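Local coordinates for type II restriction enzyme NlaIV (Neisseria lactamica, PDB 6QM2), which recognises the double-stranded DNA sequence 5'-GGNNCC-3' and cuts it in the middle, leaving blunt fragments with terminal 5'-phosphates, at residues A[198-201]-A[202-206]; A[212-215]-A[216-219]. All blocks are in the same frame, centred on the assembly; numbering follows the deposited sequence.

Overall arrangement
Two consecutive helices near the C-terminal end of the chain, 191-204 and 215-227, illustrate how a helical hairpin is built from local contacts at the end of the first helix and the start of the second. Contact 1 spans the last turns of helix 191-204 and its exit at Asn205; contact 2 follows in series, at the first turn of helix 215-227. Each lies within one continuous stretch, so neither closes a long loop; the loop between the helices separates them, and they neither nest nor cross. They do touch, since Ile198 and Glu199 pack on Trp215 and Val202 on Ala212, and both reach helix 107-116 within the PD-(D/E)XK-clan nuclease.

Contact 1. Residues A[198-201]-A[202-206]; sequences IEET and VYQNP
Gln204 lays its aliphatic stem over the last turn of its own helix: CG lies 3.5 Å from the carbonyl O of Glu200, and the amide nitrogen NE2 passes 3.8 Å from CG of the Glu200 side chain. The two side chains cross at about a right angle, with carboxylate and amide planes 77° apart, and what meets is the amide nitrogen and a methylene, with the carboxylate directed elsewhere. With CG beside the backbone N (chi1 -70°) and the rest extended, Gln204 runs back along the helix, and its OE1 accepts a hydrogen bond from the backbone N of Ala159. Glu200 takes a different course. Its chain bends at chi2 (54°), which carries OE2 to the rim of the Tyr203 ring, 3.7 Å from CD2 and near the ring plane; the two side chains run alongside each other and point the same way. On another side of the helix, Val202 CG2 comes to 4.4 Å from Ile198 CG2, a loose apolar contact. Beneath these side chains run the regular i to i+4 bonds, among them Gln204 N to Glu200 O at 2.9 Å and Asn205 N to Thr201 O, also 2.9 Å. The latter closes the final turn, for Asn205 is where helical geometry ends, and its OD1 bonds to the N of Ala207, the geometry of an Asx turn leading the chain away. Thr201 OG1 is hydrogen-bonded to Ala197 O. The end of helix 191-204 and the residue after it lie against helix 107-116, where Thr201, Val202 and Asn205 meet Phe107; Ile198 and Val202 lie against Trp215 of helix 215-227, and Ile198 and Asn205 against strand 168-172.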
loop_
_atom_site.group_PDB
_atom_site.type_symbol
_atom_site.label_atom_id
_atom_site.label_comp_id
_atom_site.label_asym_id
_atom_site.label_seq_id
_atom_site.Cartn_x
_atom_site.Cartn_y
_atom_site.Cartn_z
ATOM N N ILE A 198 -28.433 15.327 -5.396
ATOM C CA ILE A 198 -27.235 16.102 -5.758
ATOM C C ILE A 198 -27.569 17.592 -5.752
ATOM O O ILE A 198 -26.848 18.376 -5.145
ATOM C CB ILE A 198 -26.643 15.718 -7.144
ATOM C CG1 ILE A 198 -26.159 14.253 -7.185
ATOM C CG2 ILE A 198 -25.494 16.653 -7.527
ATOM C CD1 ILE A 198 -24.947 13.939 -6.333
ATOM N N GLU A 199 -28.670 17.966 -6.406
ATOM C CA GLU A 199 -29.093 19.369 -6.480
ATOM C C GLU A 199 -29.169 20.012 -5.103
ATOM O O GLU A 199 -28.630 21.097 -4.891
ATOM C CB GLU A 199 -30.458 19.503 -7.169
ATOM C CG GLU A 199 -30.885 20.945 -7.440
ATOM C CD GLU A 199 -32.375 21.100 -7.705
ATOM O OE1 GLU A 199 -33.025 20.130 -8.166
ATOM O OE2 GLU A 199 -32.893 22.211 -7.452
ATOM N N GLU A 200 -29.850 19.343 -4.178
ATOM C CA GLU A 200 -30.052 19.893 -2.840
ATOM C C GLU A 200 -28.746 19.910 -2.055
ATOM O O GLU A 200 -28.433 20.906 -1.397
ATOM C CB GLU A 200 -31.141 19.120 -2.081
ATOM C CG GLU A 200 -31.613 19.783 -0.790
ATOM C CD GLU A 200 -32.073 21.218 -0.979
ATOM O OE1 GLU A 200 -32.671 21.532 -2.033
ATOM O OE2 GLU A 200 -31.829 22.037 -0.071
ATOM N N THR A 201 -27.982 18.821 -2.151
ATOM C CA THR A 201 -26.652 18.745 -1.538
ATOM C C THR A 201 -25.750 19.911 -1.950
ATOM O O THR A 201 -24.962 20.394 -1.137
ATOM C CB THR A 201 -25.945 17.416 -1.871
ATOM O OG1 THR A 201 -26.811 16.320 -1.564
ATOM C CG2 THR A 201 -24.662 17.255 -1.067
ATOM N N VAL A 202 -25.871 20.361 -3.200
ATOM C CA VAL A 202 -25.121 21.525 -3.679
ATOM C C VAL A 202 -25.410 22.742 -2.793
ATOM O O VAL A 202 -24.487 23.449 -2.395
ATOM C CB VAL A 202 -25.412 21.844 -5.177
ATOM C CG1 VAL A 202 -24.851 23.200 -5.583
ATOM C CG2 VAL A 202 -24.816 20.777 -6.087
ATOM N N TYR A 203 -26.686 22.968 -2.483
ATOM C CA TYR A 203 -27.096 24.085 -1.621
ATOM C C TYR A 203 -26.730 23.869 -0.152
ATOM O O TYR A 203 -26.293 24.810 0.521
ATOM C CB TYR A 203 -28.601 24.336 -1.743
ATOM C CG TYR A 203 -29.097 25.448 -0.848
ATOM C CD1 TYR A 203 -28.636 26.752 -1.007
ATOM C CD2 TYR A 203 -30.016 25.197 0.166
ATOM C CE1 TYR A 203 -29.085 27.775 -0.189
ATOM C CE2 TYR A 203 -30.471 26.214 0.990
ATOM C CZ TYR A 203 -30.002 27.501 0.809
ATOM O OH TYR A 203 -30.451 28.510 1.625
ATOM N N GLN A 204 -26.937 22.641 0.334
ATOM C CA GLN A 204 -26.606 22.262 1.719
ATOM C C GLN A 204 -25.132 22.484 2.038
ATOM O O GLN A 204 -24.793 22.981 3.104
ATOM C CB GLN A 204 -26.957 20.792 1.983
ATOM C CG GLN A 204 -28.453 20.493 2.038
ATOM C CD GLN A 204 -28.764 19.007 2.145
ATOM O OE1 GLN A 204 -27.888 18.157 1.960
ATOM N NE2 GLN A 204 -30.022 18.683 2.438
ATOM N N ASN A 205 -24.272 22.109 1.096
ATOM C CA ASN A 205 -22.822 22.216 1.231
ATOM C C ASN A 205 -22.388 23.676 1.068
ATOM O O ASN A 205 -22.552 24.231 -0.012
ATOM C CB ASN A 205 -22.167 21.333 0.161
ATOM C CG ASN A 205 -20.651 21.326 0.224
ATOM O OD1 ASN A 205 -20.032 21.973 1.072
ATOM N ND2 ASN A 205 -20.043 20.572 -0.686
ATOM N N PRO A 206 -21.823 24.297 2.128
ATOM C CA PRO A 206 -21.357 25.690 2.001
ATOM C C PRO A 206 -20.330 25.924 0.887
ATOM O O PRO A 206 -20.303 27.007 0.307
ATOM C CB PRO A 206 -20.725 25.985 3.371
ATOM C CG PRO A 206 -21.375 25.030 4.305
ATOM C CD PRO A 206 -21.618 23.786 3.498
#

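Contact 2. Residues A[212-215]-A[216-219]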
loop_
_atom_site.group_PDB
_atom_site.type_symbol
_atom_site.label_atom_id
_atom_site.label_comp_id
_atom_site.label_asym_id
_atom_site.label_seq_id
_atom_site.Cartn_x
_atom_site.Cartn_y
_atom_site.Cartn_z
ATOM N N ALA A 212 -25.615 27.061 -6.558
ATOM C CA ALA A 212 -26.812 26.285 -6.238
ATOM C C ALA A 212 -28.065 26.871 -6.877
ATOM O O ALA A 212 -29.012 26.138 -7.164
ATOM C CB ALA A 212 -26.991 26.214 -4.733
ATOM N N SER A 213 -28.070 28.187 -7.086
ATOM C CA SER A 213 -29.250 28.897 -7.577
ATOM C C SER A 213 -29.677 28.403 -8.959
ATOM O O SER A 213 -30.823 28.003 -9.160
ATOM C CB SER A 213 -28.987 30.408 -7.610
ATOM O OG SER A 213 -30.167 31.132 -7.901
ATOM N N LEU A 214 -28.733 28.392 -9.891
ATOM C CA LEU A 214 -29.029 28.060 -11.282
ATOM C C LEU A 214 -29.018 26.549 -11.570
ATOM O O LEU A 214 -29.500 26.128 -12.622
ATOM C CB LEU A 214 -28.034 28.784 -12.207
ATOM C CG LEU A 214 -27.800 30.291 -11.970
ATOM C CD1 LEU A 214 -26.838 30.860 -13.007
ATOM C CD2 LEU A 214 -29.108 31.076 -11.966
ATOM N N TRP A 215 -28.511 25.752 -10.623
ATOM C CA TRP A 215 -28.148 24.334 -10.843
ATOM C C TRP A 215 -29.195 23.469 -11.560
ATOM O O TRP A 215 -28.845 22.718 -12.474
ATOM C CB TRP A 215 -27.762 23.653 -9.510
ATOM C CG TRP A 215 -26.849 22.479 -9.689
ATOM C CD1 TRP A 215 -25.492 22.486 -9.589
ATOM C CD2 TRP A 215 -27.223 21.133 -10.018
ATOM N NE1 TRP A 215 -24.988 21.229 -9.836
ATOM C CE2 TRP A 215 -26.028 20.381 -10.105
ATOM C CE3 TRP A 215 -28.448 20.490 -10.248
ATOM C CZ2 TRP A 215 -26.022 19.013 -10.411
ATOM C CZ3 TRP A 215 -28.444 19.129 -10.558
ATOM C CH2 TRP A 215 -27.235 18.406 -10.634
ATOM N N LYS A 216 -30.458 23.562 -11.139
ATOM C CA LYS A 216 -31.537 22.726 -11.697
ATOM C C LYS A 216 -31.753 23.006 -13.182
ATOM O O LYS A 216 -31.772 22.078 -13.995
ATOM C CB LYS A 216 -32.846 22.962 -10.935
ATOM C CG LYS A 216 -34.013 22.058 -11.332
ATOM C CD LYS A 216 -35.318 22.534 -10.699
ATOM C CE LYS A 216 -36.539 22.115 -11.508
ATOM N NZ LYS A 216 -36.635 20.637 -11.652
ATOM N N ARG A 217 -31.917 24.287 -13.516
ATOM C CA ARG A 217 -32.128 24.724 -14.898
ATOM C C ARG A 217 -30.920 24.349 -15.760
ATOM O O ARG A 217 -31.068 23.688 -16.790
ATOM C CB ARG A 217 -32.393 26.238 -14.952
ATOM C CG ARG A 217 -32.872 26.774 -16.303
ATOM C CD ARG A 217 -33.026 28.295 -16.303
ATOM N NE ARG A 217 -31.780 28.989 -15.944
ATOM C CZ ARG A 217 -30.737 29.209 -16.756
ATOM N NH1 ARG A 217 -30.741 28.803 -18.026
ATOM N NH2 ARG A 217 -29.663 29.849 -16.288
ATOM N N LYS A 218 -29.728 24.740 -15.311
ATOM C CA LYS A 218 -28.481 24.437 -16.025
ATOM C C LYS A 218 -28.305 22.947 -16.315
ATOM O O LYS A 218 -27.811 22.583 -17.384
ATOM C CB LYS A 218 -27.258 24.952 -15.254
ATOM C CG LYS A 218 -27.153 26.469 -15.213
ATOM C CD LYS A 218 -25.768 26.946 -14.803
ATOM C CE LYS A 218 -24.746 26.730 -15.910
ATOM N NZ LYS A 218 -23.550 27.593 -15.725
ATOM N N PHE A 219 -28.705 22.097 -15.370
ATOM C CA PHE A 219 -28.633 20.650 -15.562
ATOM C C PHE A 219 -29.666 20.148 -16.576
ATOM O O PHE A 219 -29.337 19.327 -17.438
ATOM C CB PHE A 219 -28.811 19.882 -14.247
ATOM C CG PHE A 219 -28.827 18.396 -14.438
ATOM C CD1 PHE A 219 -27.639 17.690 -14.552
ATOM C CD2 PHE A 219 -30.030 17.706 -14.582
ATOM C CE1 PHE A 219 -27.645 16.317 -14.771
ATOM C CE2 PHE A 219 -30.046 16.334 -14.804
ATOM C CZ PHE A 219 -28.851 15.637 -14.897
HETATM O O HOH W 1 -31.259 24.572 -8.142
#
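Trp215 opens its helix with a side chain that meets Phe219 one turn on. From CB, CG stands anti to the residue's own N (chi1 -155°) and sends the indole along the helix toward Phe219. CE3 has the backbone N of Lys216 at the indole edge, 3.8 Å away, and is also the first ring atom to approach Phe219 CB; CZ3 comes to 3.8 Å from that CB, and CH2 ends 4.0 Å from Phe219 CD1. Phe219 CB sits over the face of the six-membered ring, 28° off its normal, in a CH-pi contact. The aromatic planes are nearly parallel, 5° apart, yet slid so far that the rings barely overlap, with centroids 5.4 Å apart. On the pyrrole side, NE1 makes a weak hydrogen bond to the carbonyl of Ser111.

Backbone bonds from Lys218 N to Leu214 O and from Phe219 N to Trp215 O, each 3.0 Å, start the helical ladder. The bond to Leu214 O is nearly straight, and Lys218 drapes its CG 3.9 Å from Leu214 CB. A water bridges the loop to the first turn, 2.9 Å from Ala212 O and, on the longer leg, 3.3 Å from Lys216 N. Trp215 lies against Ile114 and Ile115 of helix 107-116 and Glu199 of helix 191-204, and Phe219 reaches Val195 of helix 191-204.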